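CT263 (Chlamydia trachomatis, PDB 4QAS) probably hydrolyses the N-glycosidic bond of a futalosine-type nucleoside in menaquinone synthesis, as expected of an MTAN-like nucleosidase. Local coordinates at residues T90-S95 and T112-L117. The protein carries 1 engineered substitution. Residues are numbered along the deposited sequence; the frame is centred on the assembly and turned at random.
Sequences TYTITS and TPIPRL
T92 plugs into the curve of the loop 112-117, which carries the chain from strand 106-110 to strand 119-124 in a fold consistent with the MTAN-like nucleosidases; strand 90-99 pairs with both. The loop ends in a type II beta turn, I114 to L117, with R116 at phi 70°. The tight part surrounds T92. Its CG2 lies 3.7 Å from L117 CB and 3.5 Å from the L117 carbonyl O, while P113 CB reaches the same methyl at 4.1 Å. I114, buried, sets CB 3.6 Å from T92 OG1 and turns its side chain to I161 of strand 158-167 and I194 of helix 180-197. On the outer side the packing is loose: P113, exposed, brings CG only within 4.5 Å of T94 CG2. The polar link depends on the T92 rotamer: with OG1 anti to the backbone N (chi1 -170°), the hydroxyl accepts a nearly straight hydrogen bond from I114 N (2.9 Å, 171°) and also bonds M160 O. A water bridges this hydroxyl, the I93 carbonyl and T112 O, with 2.8 Å between the water oxygen and T112 O.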
# COMPACT_ATOMS: atom_id res chain seq x y z
N THR A 90 2.31 -1.18 -15.09
CA THR A 90 3.55 -0.99 -14.36
C THR A 90 4.60 -1.96 -14.88
O THR A 90 4.34 -3.16 -14.98
CB THR A 90 3.28 -1.25 -12.88
OG1 THR A 90 2.12 -0.49 -12.51
CG2 THR A 90 4.49 -0.88 -12.06
N TYR A 91 5.77 -1.44 -15.20
CA TYR A 91 6.90 -2.22 -15.68
C TYR A 91 8.08 -2.00 -14.76
O TYR A 91 8.19 -0.98 -14.08
CB TYR A 91 7.31 -1.76 -17.08
CG TYR A 91 6.29 -2.03 -18.14
CD1 TYR A 91 5.29 -1.12 -18.44
CD2 TYR A 91 6.35 -3.20 -18.89
CE1 TYR A 91 4.38 -1.36 -19.44
CE2 TYR A 91 5.44 -3.44 -19.91
CZ TYR A 91 4.45 -2.52 -20.17
OH TYR A 91 3.51 -2.71 -21.18
N THR A 92 8.98 -2.98 -14.79
CA THR A 92 10.32 -2.79 -14.28
C THR A 92 11.28 -2.66 -15.45
O THR A 92 11.06 -3.23 -16.51
CB THR A 92 10.73 -3.92 -13.32
OG1 THR A 92 11.97 -3.54 -12.69
CG2 THR A 92 10.83 -5.27 -13.98
N ILE A 93 12.33 -1.89 -15.27
CA ILE A 93 13.25 -1.53 -16.35
C ILE A 93 14.49 -2.41 -16.34
O ILE A 93 15.09 -2.67 -15.28
CB ILE A 93 13.60 -0.04 -16.23
CG1 ILE A 93 12.33 0.80 -16.22
CG2 ILE A 93 14.57 0.37 -17.32
CD1 ILE A 93 11.39 0.58 -17.42
N THR A 94 14.90 -2.87 -17.53
CA THR A 94 16.11 -3.66 -17.66
C THR A 94 17.31 -2.78 -17.98
O THR A 94 18.40 -3.02 -17.45
CB THR A 94 15.91 -4.71 -18.75
OG1 THR A 94 15.52 -4.07 -19.97
CG2 THR A 94 14.81 -5.68 -18.34
N SER A 95 17.14 -1.81 -18.85
CA SER A 95 18.20 -0.85 -19.14
C SER A 95 17.55 0.49 -19.45
O SER A 95 16.41 0.57 -19.91
CB SER A 95 19.12 -1.30 -20.27
OG SER A 95 18.46 -1.17 -21.50
N THR A 112 18.55 -2.89 -12.24
CA THR A 112 18.25 -4.18 -11.60
C THR A 112 16.75 -4.42 -11.66
O THR A 112 15.98 -3.67 -11.04
CB THR A 112 18.71 -4.14 -10.16
OG1 THR A 112 20.13 -3.94 -10.14
CG2 THR A 112 18.36 -5.45 -9.44
N PRO A 113 16.27 -5.47 -12.34
CA PRO A 113 14.82 -5.65 -12.45
C PRO A 113 14.21 -6.13 -11.15
O PRO A 113 14.79 -6.92 -10.40
CB PRO A 113 14.66 -6.70 -13.55
CG PRO A 113 15.98 -6.83 -14.18
CD PRO A 113 16.99 -6.47 -13.13
N ILE A 114 13.01 -5.65 -10.91
CA ILE A 114 12.22 -6.00 -9.73
C ILE A 114 11.47 -7.28 -10.03
O ILE A 114 10.86 -7.40 -11.10
CB ILE A 114 11.25 -4.86 -9.41
CG1 ILE A 114 12.07 -3.67 -8.92
CG2 ILE A 114 10.18 -5.29 -8.40
CD1 ILE A 114 11.38 -2.40 -9.06
N PRO A 115 11.44 -8.23 -9.10
CA PRO A 115 10.71 -9.48 -9.34
C PRO A 115 9.23 -9.24 -9.61
O PRO A 115 8.61 -8.34 -9.05
CB PRO A 115 10.88 -10.25 -8.04
CG PRO A 115 12.07 -9.66 -7.37
CD PRO A 115 12.13 -8.24 -7.80
N ARG A 116 8.67 -10.08 -10.48
CA ARG A 116 7.24 -10.19 -10.76
C ARG A 116 6.65 -9.00 -11.50
O ARG A 116 5.42 -8.94 -11.67
CB ARG A 116 6.43 -10.50 -9.50
CG ARG A 116 6.71 -11.93 -9.04
CD ARG A 116 5.97 -12.29 -7.80
NE ARG A 116 6.37 -11.46 -6.66
CZ ARG A 116 7.39 -11.73 -5.84
NH1 ARG A 116 8.13 -12.82 -6.02
NH2 ARG A 116 7.66 -10.91 -4.84
N LEU A 117 7.44 -8.10 -11.95
CA LEU A 117 7.00 -7.04 -12.85
C LEU A 117 7.46 -7.35 -14.27
O LEU A 117 8.55 -7.92 -14.46
CB LEU A 117 7.52 -5.66 -12.44
CG LEU A 117 6.84 -5.06 -11.19
CD1 LEU A 117 7.55 -3.77 -10.79
CD2 LEU A 117 5.37 -4.78 -11.41
O HOH W 1 14.50 -2.02 -12.69